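Local coordinates for protein PfEMP1 variant 1 of strain MC (Plasmodium falciparum, PDB 5LGD) that probably binds host cell-surface receptors, this chain being one largely helical, DBL-related piece of a much longer parasite protein, at residues 5-10 with 64-69; 11-16 with 101-106; 24-27 with 32-35. One frame throughout, in Å; residues are numbered along the deposited sequence.

How the interactions relate
All three interactions draw on helix 7-29, which runs through the chain as a shared element. Interactions 1 and 2 use consecutive turns near its start, their centres about 14 Å apart, and they touch directly: Ile66 packs on Phe11 and Trp14, and Met5 on Met13. Their segments alternate along the sequence, and the beginning of helix 7-29 meets both the end of helix 45-70 and the end of helix 92-103. Interaction 3 lies near the far end of helix 7-29, with its centre about 28 Å from that of interaction 1 and about 21 Å from that of interaction 2. Its segments both fall within the sequence span of the other two, and it joins the loop after helix 7-29 to that helix.

Interaction 1. Residues 5-10 with 64-69; sequences MSYNAF and GKIKDH
Tyr7 and His69 reach toward each other with CG anti to the backbone N in both (chi1 179° for Tyr7), which sends the tyrosine ring from the first turn of helix 7-29 across to the last turns of helix 45-70. The imidazole presents its edge to the phenol face in a T-shaped pair, with planes at 65° and centroids 4.7 Å apart. His69 ND1 makes the approach, sitting nearer the rim of the ring than its middle, 3.4 Å from Tyr7 CD1. At the other end of the same phenol, Tyr7 OH donates to the backbone, at 2.7 Å from Ile66 O. The hydroxyl lies above the carbonyl plane, with a C=O to donor angle of 131°. Ile66 CG2 comes alongside at 3.4 Å from Tyr7 OH, so the polar tip is flanked by a methyl. The remaining branch of Ile66 serves Phe10: CD1 meets the edge of that ring, 3.6 Å from Phe10 CE2, the two side chains crossing at about a right angle. Ser6 is the N-cap of helix 7-29, which carries Tyr7 and Phe10, its OG accepting from Ala9 N. Where the two helix ends meet, Lys3 of the N-terminal loop touches both Phe10 and His69. With its hydroxyl and one face both engaged, the phenol is probably limited in rotation, while Ile66 and Phe10 add apolar packing beside it.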
ATOM      1  N   MET B   5       7.379  29.932 -12.477  1.00 65.39           N
ATOM      2  CA  MET B   5       6.492  29.192 -11.589  1.00 62.71           C
ATOM      3  C   MET B   5       7.118  27.819 -11.298  1.00 61.03           C
ATOM      4  O   MET B   5       8.304  27.626 -11.583  1.00 61.19           O
ATOM      5  CB  MET B   5       5.134  29.019 -12.302  1.00 63.56           C
ATOM      6  CG  MET B   5       5.245  28.456 -13.712  1.00 66.27           C
ATOM      7  SD  MET B   5       4.062  29.158 -14.912  1.00 69.74           S
ATOM      8  CE  MET B   5       5.140  30.231 -15.800  1.00 67.39           C
ATOM      9  N   SER B   6       6.324  26.860 -10.755  1.00 52.66           N
ATOM     10  CA  SER B   6       6.793  25.488 -10.507  1.00 49.13           C
ATOM     11  C   SER B   6       7.099  24.844 -11.858  1.00 48.29           C
ATOM     12  O   SER B   6       6.495  25.240 -12.862  1.00 47.79           O
ATOM     13  CB  SER B   6       5.737  24.676  -9.760  1.00 51.46           C
ATOM     14  OG  SER B   6       4.708  24.153 -10.594  1.00 55.46           O
ATOM     15  N   TYR B   7       8.036  23.876 -11.899  1.00 43.22           N
ATOM     16  CA  TYR B   7       8.391  23.191 -13.147  1.00 41.54           C
ATOM     17  C   TYR B   7       7.146  22.554 -13.802  1.00 43.13           C
ATOM     18  O   TYR B   7       6.870  22.856 -14.956  1.00 43.19           O
ATOM     19  CB  TYR B   7       9.571  22.204 -12.986  1.00 42.14           C
ATOM     20  CG  TYR B   7       9.902  21.479 -14.276  1.00 42.21           C
ATOM     21  CD1 TYR B   7      10.480  22.153 -15.354  1.00 44.92           C
ATOM     22  CD2 TYR B   7       9.582  20.135 -14.443  1.00 39.56           C
ATOM     23  CE1 TYR B   7      10.743  21.500 -16.557  1.00 44.51           C
ATOM     24  CE2 TYR B   7       9.860  19.467 -15.633  1.00 39.09           C
ATOM     25  CZ  TYR B   7      10.425  20.153 -16.691  1.00 46.82           C
ATOM     26  OH  TYR B   7      10.642  19.476 -17.865  1.00 42.45           O
ATOM     27  N   ASN B   8       6.322  21.820 -13.025  1.00 39.49           N
ATOM     28  CA  ASN B   8       5.081  21.195 -13.503  1.00 36.60           C
ATOM     29  C   ASN B   8       4.164  22.230 -14.156  1.00 39.66           C
ATOM     30  O   ASN B   8       3.795  22.054 -15.308  1.00 38.44           O
ATOM     31  CB  ASN B   8       4.370  20.417 -12.386  1.00 39.29           C
ATOM     32  CG  ASN B   8       3.130  19.659 -12.857  1.00 62.89           C
ATOM     33  OD1 ASN B   8       1.978  20.137 -12.752  1.00 57.39           O
ATOM     34  ND2 ASN B   8       3.341  18.462 -13.397  1.00 48.91           N
ATOM     35  N   ALA B   9       3.908  23.361 -13.475  1.00 39.60           N
ATOM     36  CA  ALA B   9       3.085  24.471 -13.994  1.00 39.75           C
ATOM     37  C   ALA B   9       3.669  25.047 -15.282  1.00 43.74           C
ATOM     38  O   ALA B   9       2.930  25.259 -16.251  1.00 43.69           O
ATOM     39  CB  ALA B   9       2.974  25.572 -12.951  1.00 41.86           C
ATOM     40  N   PHE B  10       5.005  25.302 -15.288  1.00 37.93           N
ATOM     41  CA  PHE B  10       5.684  25.860 -16.445  1.00 36.99           C
ATOM     42  C   PHE B  10       5.616  24.942 -17.651  1.00 37.80           C
ATOM     43  O   PHE B  10       5.297  25.398 -18.755  1.00 36.03           O
ATOM     44  CB  PHE B  10       7.139  26.233 -16.114  1.00 39.79           C
ATOM     45  CG  PHE B  10       7.857  26.831 -17.294  1.00 41.95           C
ATOM     46  CD1 PHE B  10       7.735  28.179 -17.588  1.00 46.51           C
ATOM     47  CD2 PHE B  10       8.640  26.038 -18.128  1.00 44.41           C
ATOM     48  CE1 PHE B  10       8.357  28.721 -18.713  1.00 48.48           C
ATOM     49  CE2 PHE B  10       9.299  26.591 -19.225  1.00 47.72           C
ATOM     50  CZ  PHE B  10       9.121  27.916 -19.532  1.00 46.94           C
ATOM     51  N   GLY B  64      14.453  21.682 -25.760  1.00 49.00           N
ATOM     52  CA  GLY B  64      15.666  20.964 -25.379  1.00 48.54           C
ATOM     53  C   GLY B  64      16.003  21.200 -23.917  1.00 52.76           C
ATOM     54  O   GLY B  64      16.309  20.249 -23.177  1.00 54.38           O
ATOM     55  N   LYS B  65      15.926  22.480 -23.489  1.00 47.36           N
ATOM     56  CA  LYS B  65      16.184  22.917 -22.109  1.00 47.62           C
ATOM     57  C   LYS B  65      15.139  22.334 -21.122  1.00 50.91           C
ATOM     58  O   LYS B  65      15.501  21.905 -20.024  1.00 52.45           O
ATOM     59  CB  LYS B  65      16.238  24.462 -22.029  1.00 50.12           C
ATOM     60  CG  LYS B  65      17.574  25.090 -22.504  1.00 51.25           C
ATOM     61  CD  LYS B  65      17.327  26.495 -23.058  1.00 61.73           C
ATOM     62  CE  LYS B  65      18.493  27.045 -23.871  1.00 73.85           C
ATOM     63  NZ  LYS B  65      19.429  27.875 -23.054  1.00 77.10           N
ATOM     64  N   ILE B  66      13.852  22.305 -21.529  1.00 44.07           N
ATOM     65  CA  ILE B  66      12.751  21.759 -20.727  1.00 40.44           C
ATOM     66  C   ILE B  66      12.935  20.249 -20.564  1.00 46.01           C
ATOM     67  O   ILE B  66      12.810  19.757 -19.440  1.00 45.14           O
ATOM     68  CB  ILE B  66      11.386  22.178 -21.317  1.00 40.09           C
ATOM     69  CG1 ILE B  66      11.232  23.699 -21.178  1.00 40.52           C
ATOM     70  CG2 ILE B  66      10.234  21.455 -20.637  1.00 36.78           C
ATOM     71  CD1 ILE B  66      10.120  24.356 -21.950  1.00 38.99           C
ATOM     72  N   LYS B  67      13.298  19.525 -21.657  1.00 43.75           N
ATOM     73  CA  LYS B  67      13.526  18.067 -21.598  1.00 43.84           C
ATOM     74  C   LYS B  67      14.671  17.736 -20.675  1.00 50.97           C
ATOM     75  O   LYS B  67      14.618  16.729 -19.970  1.00 49.03           O
ATOM     76  CB  LYS B  67      13.787  17.464 -22.985  1.00 46.60           C
ATOM     77  CG  LYS B  67      12.536  17.393 -23.874  1.00 44.31           C
ATOM     78  CD  LYS B  67      12.814  16.551 -25.120  1.00 51.65           C
ATOM     79  CE  LYS B  67      13.655  17.266 -26.163  1.00 47.51           C
ATOM     80  NZ  LYS B  67      14.045  16.360 -27.272  1.00 50.60           N
ATOM     81  N   ASP B  68      15.703  18.598 -20.673  1.00 51.21           N
ATOM     82  CA  ASP B  68      16.899  18.470 -19.843  1.00 51.78           C
ATOM     83  C   ASP B  68      16.583  18.544 -18.358  1.00 52.56           C
ATOM     84  O   ASP B  68      17.110  17.728 -17.604  1.00 52.04           O
ATOM     85  CB  ASP B  68      17.976  19.482 -20.269  1.00 56.77           C
ATOM     86  CG  ASP B  68      18.797  19.013 -21.459  1.00 74.57           C
ATOM     87  OD1 ASP B  68      19.130  17.797 -21.516  1.00 76.12           O
ATOM     88  OD2 ASP B  68      19.157  19.864 -22.306  1.00 83.88           O
ATOM     89  N   HIS B  69      15.670  19.441 -17.938  1.00 46.68           N
ATOM     90  CA  HIS B  69      15.282  19.515 -16.522  1.00 44.60           C
ATOM     91  C   HIS B  69      14.397  18.321 -16.140  1.00 43.73           C
ATOM     92  O   HIS B  69      14.487  17.840 -15.009  1.00 42.92           O
ATOM     93  CB  HIS B  69      14.570  20.847 -16.177  1.00 45.03           C
ATOM     94  CG  HIS B  69      14.538  21.103 -14.698  1.00 48.01           C
ATOM     95  ND1 HIS B  69      13.370  20.996 -13.976  1.00 47.47           N
ATOM     96  CD2 HIS B  69      15.553  21.352 -13.841  1.00 52.16           C
ATOM     97  CE1 HIS B  69      13.694  21.216 -12.717  1.00 47.39           C
ATOM     98  NE2 HIS B  69      14.997  21.431 -12.583  1.00 50.90           N
TER

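Interaction 2. Residues 11-16 with 101-106; sequences FWMWVH and DTYGDA
His16 and Tyr103 lie face to face in a nearly parallel stack, with planes at 6° and ring centroids 3.5 Å apart. The overlap is close to complete: Tyr103 CE2 sits over the middle of the imidazole, and His16 CG approaches Tyr103 CZ to 3.4 Å. The anti placement of His16 CG relative to its backbone N (chi1 170°) carries the imidazole out from helix 7-29 to meet the phenol. Past the stack, the phenol end runs up against the helix itself, Tyr103 OH lying 3.4 Å from Met13 CA and 3.9 Å from Met13 CG. Packing is much looser elsewhere. Beyond Tyr103 the chain leaves the helix at Gly104, whose positive phi turns it through a solvent-exposed bend. Asp105 then caps the next helix through Glu108 N, and His16 NE2 is hydrogen-bonded to Glu108 OE1, linking the stack to helix 106-118. Phe11 meets an aromatic side chain of another protein chain edge-to-face, and Trp12 packs on an apolar one. Nearby on helix 92-103, His16 touches Ile99, and Trp12 touches Leu95 and Ile98; Trp12 also meets Leu89 of helix 82-90, and Trp14 turns away to helices 45-70 and 144-162.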
ATOM      1  N   PHE B  11       5.944  23.655 -17.434  1.00 32.26           N
ATOM      2  CA  PHE B  11       5.941  22.597 -18.444  1.00 30.24           C
ATOM      3  C   PHE B  11       4.644  22.597 -19.300  1.00 35.59           C
ATOM      4  O   PHE B  11       4.711  22.622 -20.531  1.00 35.79           O
ATOM      5  CB  PHE B  11       6.173  21.214 -17.771  1.00 29.34           C
ATOM      6  CG  PHE B  11       6.227  20.038 -18.718  1.00 28.78           C
ATOM      7  CD1 PHE B  11       5.056  19.454 -19.201  1.00 29.01           C
ATOM      8  CD2 PHE B  11       7.447  19.546 -19.170  1.00 30.18           C
ATOM      9  CE1 PHE B  11       5.110  18.391 -20.109  1.00 29.42           C
ATOM     10  CE2 PHE B  11       7.503  18.450 -20.043  1.00 31.88           C
ATOM     11  CZ  PHE B  11       6.340  17.908 -20.534  1.00 30.20           C
ATOM     12  N   TRP B  12       3.484  22.579 -18.642  1.00 32.42           N
ATOM     13  CA  TRP B  12       2.199  22.512 -19.325  1.00 31.14           C
ATOM     14  C   TRP B  12       1.802  23.800 -19.981  1.00 34.14           C
ATOM     15  O   TRP B  12       1.295  23.768 -21.101  1.00 32.38           O
ATOM     16  CB  TRP B  12       1.125  21.982 -18.377  1.00 29.72           C
ATOM     17  CG  TRP B  12       1.412  20.549 -18.079  1.00 28.94           C
ATOM     18  CD1 TRP B  12       1.886  20.029 -16.909  1.00 31.24           C
ATOM     19  CD2 TRP B  12       1.423  19.479 -19.030  1.00 28.14           C
ATOM     20  NE1 TRP B  12       2.107  18.681 -17.051  1.00 29.65           N
ATOM     21  CE2 TRP B  12       1.809  18.313 -18.340  1.00 30.46           C
ATOM     22  CE3 TRP B  12       1.052  19.378 -20.380  1.00 29.61           C
ATOM     23  CZ2 TRP B  12       1.869  17.071 -18.958  1.00 29.18           C
ATOM     24  CZ3 TRP B  12       1.130  18.149 -20.992  1.00 30.81           C
ATOM     25  CH2 TRP B  12       1.531  17.013 -20.283  1.00 31.08           C
ATOM     26  N   MET B  13       2.140  24.922 -19.360  1.00 34.14           N
ATOM     27  CA  MET B  13       1.925  26.256 -19.916  1.00 35.96           C
ATOM     28  C   MET B  13       2.701  26.419 -21.239  1.00 38.87           C
ATOM     29  O   MET B  13       2.162  26.976 -22.189  1.00 39.09           O
ATOM     30  CB  MET B  13       2.412  27.312 -18.911  1.00 40.33           C
ATOM     31  CG  MET B  13       1.952  28.714 -19.250  1.00 47.03           C
ATOM     32  SD  MET B  13       3.212  29.954 -18.899  1.00 56.49           S
ATOM     33  CE  MET B  13       4.589  29.367 -19.940  1.00 54.23           C
ATOM     34  N   TRP B  14       3.964  25.984 -21.276  1.00 35.91           N
ATOM     35  CA  TRP B  14       4.838  26.098 -22.443  1.00 36.38           C
ATOM     36  C   TRP B  14       4.286  25.247 -23.585  1.00 37.93           C
ATOM     37  O   TRP B  14       4.169  25.741 -24.713  1.00 37.57           O
ATOM     38  CB  TRP B  14       6.288  25.720 -22.097  1.00 35.97           C
ATOM     39  CG  TRP B  14       7.230  25.888 -23.247  1.00 38.65           C
ATOM     40  CD1 TRP B  14       8.068  26.943 -23.471  1.00 43.26           C
ATOM     41  CD2 TRP B  14       7.442  24.967 -24.331  1.00 38.81           C
ATOM     42  NE1 TRP B  14       8.771  26.747 -24.638  1.00 43.34           N
ATOM     43  CE2 TRP B  14       8.391  25.551 -25.196  1.00 43.40           C
ATOM     44  CE3 TRP B  14       6.915  23.707 -24.664  1.00 39.17           C
ATOM     45  CZ2 TRP B  14       8.803  24.933 -26.380  1.00 42.78           C
ATOM     46  CZ3 TRP B  14       7.328  23.098 -25.841  1.00 40.60           C
ATOM     47  CH2 TRP B  14       8.272  23.705 -26.673  1.00 42.07           C
ATOM     48  N   VAL B  15       3.964  23.981 -23.288  1.00 33.54           N
ATOM     49  CA  VAL B  15       3.364  23.000 -24.206  1.00 32.78           C
ATOM     50  C   VAL B  15       2.061  23.587 -24.798  1.00 37.95           C
ATOM     51  O   VAL B  15       1.894  23.624 -26.019  1.00 39.50           O
ATOM     52  CB  VAL B  15       3.156  21.626 -23.500  1.00 34.99           C
ATOM     53  CG1 VAL B  15       2.194  20.732 -24.284  1.00 34.23           C
ATOM     54  CG2 VAL B  15       4.492  20.915 -23.293  1.00 35.08           C
ATOM     55  N   HIS B  16       1.160  24.069 -23.933  1.00 33.47           N
ATOM     56  CA  HIS B  16      -0.087  24.682 -24.348  1.00 31.07           C
ATOM     57  C   HIS B  16       0.140  25.897 -25.281  1.00 33.63           C
ATOM     58  O   HIS B  16      -0.436  25.962 -26.375  1.00 29.99           O
ATOM     59  CB  HIS B  16      -0.891  25.104 -23.092  1.00 31.76           C
ATOM     60  CG  HIS B  16      -2.075  25.948 -23.419  1.00 34.50           C
ATOM     61  ND1 HIS B  16      -2.000  27.328 -23.395  1.00 37.02           N
ATOM     62  CD2 HIS B  16      -3.319  25.583 -23.791  1.00 34.91           C
ATOM     63  CE1 HIS B  16      -3.197  27.751 -23.741  1.00 35.72           C
ATOM     64  NE2 HIS B  16      -4.024  26.738 -23.972  1.00 35.09           N
ATOM     65  N   ASP B 101      -8.066  19.561 -19.001  1.00 30.59           N
ATOM     66  CA  ASP B 101      -8.248  19.582 -17.541  1.00 31.60           C
ATOM     67  C   ASP B 101      -7.676  20.880 -16.930  1.00 35.80           C
ATOM     68  O   ASP B 101      -8.236  21.405 -15.975  1.00 37.16           O
ATOM     69  CB  ASP B 101      -7.519  18.374 -16.910  1.00 33.12           C
ATOM     70  CG  ASP B 101      -8.211  17.032 -17.075  1.00 53.85           C
ATOM     71  OD1 ASP B 101      -9.306  16.992 -17.699  1.00 56.78           O
ATOM     72  OD2 ASP B 101      -7.652  16.015 -16.596  1.00 61.04           O
ATOM     73  N   THR B 102      -6.568  21.381 -17.496  1.00 30.27           N
ATOM     74  CA  THR B 102      -5.881  22.582 -17.056  1.00 30.41           C
ATOM     75  C   THR B 102      -6.528  23.869 -17.569  1.00 34.85           C
ATOM     76  O   THR B 102      -6.640  24.822 -16.807  1.00 35.53           O
ATOM     77  CB  THR B 102      -4.399  22.470 -17.441  1.00 38.75           C
ATOM     78  OG1 THR B 102      -3.893  21.213 -16.983  1.00 36.87           O
ATOM     79  CG2 THR B 102      -3.543  23.602 -16.878  1.00 40.13           C
ATOM     80  N   TYR B 103      -6.969  23.901 -18.826  1.00 30.73           N
ATOM     81  CA  TYR B 103      -7.501  25.129 -19.443  1.00 31.00           C
ATOM     82  C   TYR B 103      -8.994  25.196 -19.569  1.00 34.86           C
ATOM     83  O   TYR B 103      -9.529  26.286 -19.737  1.00 36.51           O
ATOM     84  CB  TYR B 103      -6.840  25.358 -20.808  1.00 32.08           C
ATOM     85  CG  TYR B 103      -5.384  25.736 -20.642  1.00 35.17           C
ATOM     86  CD1 TYR B 103      -4.410  24.764 -20.416  1.00 36.35           C
ATOM     87  CD2 TYR B 103      -4.989  27.072 -20.629  1.00 37.40           C
ATOM     88  CE1 TYR B 103      -3.074  25.114 -20.184  1.00 36.48           C
ATOM     89  CE2 TYR B 103      -3.665  27.433 -20.393  1.00 39.09           C
ATOM     90  CZ  TYR B 103      -2.710  26.453 -20.167  1.00 46.28           C
ATOM     91  OH  TYR B 103      -1.400  26.832 -19.991  1.00 50.89           O
ATOM     92  N   GLY B 104      -9.637  24.048 -19.617  1.00 30.88           N
ATOM     93  CA  GLY B 104     -11.082  23.922 -19.690  1.00 31.48           C
ATOM     94  C   GLY B 104     -11.720  24.387 -20.983  1.00 36.99           C
ATOM     95  O   GLY B 104     -12.914  24.667 -20.988  1.00 35.90           O
ATOM     96  N   ASP B 105     -10.935  24.468 -22.079  1.00 33.95           N
ATOM     97  CA  ASP B 105     -11.387  24.949 -23.378  1.00 34.43           C
ATOM     98  C   ASP B 105     -11.381  23.825 -24.404  1.00 34.41           C
ATOM     99  O   ASP B 105     -10.346  23.526 -24.989  1.00 32.84           O
ATOM    100  CB  ASP B 105     -10.505  26.141 -23.801  1.00 37.28           C
ATOM    101  CG  ASP B 105     -10.912  26.916 -25.038  1.00 45.12           C
ATOM    102  OD1 ASP B 105     -11.791  26.435 -25.786  1.00 42.64           O
ATOM    103  OD2 ASP B 105     -10.300  27.974 -25.296  1.00 58.37           O
ATOM    104  N   ALA B 106     -12.556  23.210 -24.627  1.00 30.14           N
ATOM    105  CA  ALA B 106     -12.751  22.087 -25.547  1.00 28.33           C
ATOM    106  C   ALA B 106     -12.460  22.423 -27.007  1.00 33.00           C
ATOM    107  O   ALA B 106     -12.008  21.558 -27.770  1.00 33.47           O
ATOM    108  CB  ALA B 106     -14.168  21.547 -25.403  1.00 29.23           C
TER

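Interaction 3. Residues 24-27 with 32-35; sequences KWRD and CINK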
ATOM      1  N   LYS B  24      -1.953  29.681 -34.297  1.00 37.63           N
ATOM      2  CA  LYS B  24      -2.027  31.127 -34.575  1.00 39.17           C
ATOM      3  C   LYS B  24      -1.218  31.527 -35.811  1.00 42.87           C
ATOM      4  O   LYS B  24      -1.515  32.566 -36.387  1.00 42.29           O
ATOM      5  CB  LYS B  24      -1.610  31.956 -33.351  1.00 41.16           C
ATOM      6  CG  LYS B  24      -2.699  32.109 -32.306  1.00 44.06           C
ATOM      7  CD  LYS B  24      -2.073  32.516 -30.979  1.00 50.24           C
ATOM      8  CE  LYS B  24      -2.913  33.509 -30.217  1.00 62.22           C
ATOM      9  NZ  LYS B  24      -4.053  32.861 -29.512  1.00 67.27           N
ATOM     10  N   TRP B  25      -0.214  30.694 -36.225  1.00 40.02           N
ATOM     11  CA  TRP B  25       0.558  30.947 -37.444  1.00 41.07           C
ATOM     12  C   TRP B  25      -0.347  30.814 -38.656  1.00 43.17           C
ATOM     13  O   TRP B  25      -0.262  31.624 -39.567  1.00 43.34           O
ATOM     14  CB  TRP B  25       1.770  30.019 -37.557  1.00 40.82           C
ATOM     15  CG  TRP B  25       2.963  30.556 -36.832  1.00 43.28           C
ATOM     16  CD1 TRP B  25       3.519  30.059 -35.687  1.00 45.92           C
ATOM     17  CD2 TRP B  25       3.746  31.707 -37.194  1.00 44.90           C
ATOM     18  NE1 TRP B  25       4.609  30.820 -35.321  1.00 46.94           N
ATOM     19  CE2 TRP B  25       4.755  31.853 -36.218  1.00 50.18           C
ATOM     20  CE3 TRP B  25       3.675  32.645 -38.238  1.00 47.91           C
ATOM     21  CZ2 TRP B  25       5.723  32.872 -36.285  1.00 51.99           C
ATOM     22  CZ3 TRP B  25       4.624  33.656 -38.300  1.00 51.44           C
ATOM     23  CH2 TRP B  25       5.611  33.786 -37.312  1.00 52.89           C
ATOM     24  N   ARG B  26      -1.276  29.854 -38.611  1.00 38.36           N
ATOM     25  CA  ARG B  26      -2.260  29.640 -39.662  1.00 38.59           C
ATOM     26  C   ARG B  26      -3.401  30.626 -39.563  1.00 42.18           C
ATOM     27  O   ARG B  26      -3.799  31.164 -40.588  1.00 43.27           O
ATOM     28  CB  ARG B  26      -2.753  28.191 -39.687  1.00 37.07           C
ATOM     29  CG  ARG B  26      -1.712  27.214 -40.263  1.00 42.78           C
ATOM     30  CD  ARG B  26      -0.684  26.769 -39.227  1.00 49.60           C
ATOM     31  NE  ARG B  26       0.147  25.684 -39.731  1.00 43.04           N
ATOM     32  CZ  ARG B  26       1.257  25.258 -39.153  1.00 53.25           C
ATOM     33  NH1 ARG B  26       1.718  25.860 -38.059  1.00 31.14           N
ATOM     34  NH2 ARG B  26       1.942  24.254 -39.683  1.00 51.53           N
ATOM     35  N   ASP B  27      -3.878  30.930 -38.347  1.00 37.37           N
ATOM     36  CA  ASP B  27      -4.987  31.898 -38.109  1.00 36.78           C
ATOM     37  C   ASP B  27      -4.628  33.320 -38.587  1.00 41.30           C
ATOM     38  O   ASP B  27      -5.467  34.028 -39.151  1.00 40.21           O
ATOM     39  CB  ASP B  27      -5.313  31.943 -36.611  1.00 36.72           C
ATOM     40  CG  ASP B  27      -6.117  30.763 -36.112  1.00 42.25           C
ATOM     41  OD1 ASP B  27      -6.281  29.780 -36.889  1.00 40.06           O
ATOM     42  OD2 ASP B  27      -6.607  30.826 -34.956  1.00 46.58           O
ATOM     43  N   CYS B  32       0.135  32.311 -46.274  1.00 53.68           N
ATOM     44  CA  CYS B  32       1.545  31.908 -46.410  1.00 54.77           C
ATOM     45  C   CYS B  32       1.765  30.469 -45.989  1.00 59.05           C
ATOM     46  O   CYS B  32       2.357  29.701 -46.759  1.00 59.62           O
ATOM     47  CB  CYS B  32       2.455  32.845 -45.615  1.00 54.44           C
ATOM     48  SG  CYS B  32       2.138  34.600 -45.904  1.00 58.69           S
ATOM     49  N   ILE B  33       1.367  30.142 -44.723  1.00 53.69           N
ATOM     50  CA  ILE B  33       1.527  28.835 -44.059  1.00 52.44           C
ATOM     51  C   ILE B  33       0.251  27.978 -44.184  1.00 58.50           C
ATOM     52  O   ILE B  33      -0.728  28.168 -43.448  1.00 55.39           O
ATOM     53  CB  ILE B  33       2.006  28.976 -42.574  1.00 53.44           C
ATOM     54  CG1 ILE B  33       3.270  29.840 -42.457  1.00 53.61           C
ATOM     55  CG2 ILE B  33       2.244  27.603 -41.946  1.00 54.82           C
ATOM     56  CD1 ILE B  33       3.375  30.659 -41.244  1.00 49.16           C
ATOM     57  N   ASN B  34       0.276  27.034 -45.127  1.00 59.80           N
ATOM     58  CA  ASN B  34      -0.836  26.119 -45.382  1.00 61.13           C
ATOM     59  C   ASN B  34      -0.340  24.776 -45.952  1.00 71.48           C
ATOM     60  O   ASN B  34       0.872  24.542 -46.014  1.00 72.54           O
ATOM     61  CB  ASN B  34      -1.916  26.788 -46.277  1.00 58.58           C
ATOM     62  CG  ASN B  34      -1.392  27.341 -47.582  1.00 71.40           C
ATOM     63  OD1 ASN B  34      -1.002  26.599 -48.478  1.00 66.30           O
ATOM     64  ND2 ASN B  34      -1.384  28.662 -47.725  1.00 59.35           N
ATOM     65  N   LYS B  35      -1.274  23.881 -46.315  1.00 71.81           N
ATOM     66  CA  LYS B  35      -0.952  22.568 -46.884  1.00 74.92           C
ATOM     67  C   LYS B  35      -1.543  22.429 -48.293  1.00 84.09           C
ATOM     68  O   LYS B  35      -1.636  21.321 -48.831  1.00 85.83           O
ATOM     69  CB  LYS B  35      -1.410  21.434 -45.952  1.00 76.13           C
ATOM     70  CG  LYS B  35      -0.451  21.181 -44.796  1.00 79.89           C
ATOM     71  CD  LYS B  35      -0.465  19.721 -44.385  1.00 84.69           C
ATOM     72  CE  LYS B  35       0.728  19.378 -43.542  1.00 88.47           C
ATOM     73  NZ  LYS B  35       0.976  17.913 -43.522  1.00 97.09           N
TER
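Arg26 crosses Ile33 at about a right angle, passing over its CG2 branch, and nearly every atom beyond CB finds something there. CG touches the backbone first, 3.5 Å from Ile33 O. The chain then bends at chi2 (83°), and this kink swings the outer part of the arginine over the isoleucine. CD passes the methyl branch, 4.1 Å from Ile33 CG2, and NE comes closer, at 3.6 Å from that same Ile33 CG2. CZ follows at 3.8 Å from Ile33 CG2, which thus lies over one face of the guanidinium, toward its rim. At the tip, the nitrogens find partners beyond the isoleucine: NH2 forms a salt bridge with Glu152, and NH1 donates to Ser22 O one turn back in the helix. These polar links hold the flat group while its face rests on an apolar methyl. Ile33 CD1 lies 3.6 Å from Trp25 CE3, so the two branches of one buried isoleucine meet successive residues of the helix, CG2 the arginine and CD1 the tryptophan. The loop after helix 7-29 folds back along that helix through Ile33, while the disulfide of Cys32 with Cys45 ties it to the start of helix 45-70. Phe52 of helix 45-70 packs against Trp25, Arg26 and Ile33, and helix 144-162 contributes Glu152 to the arginine and Cys159 to the isoleucine.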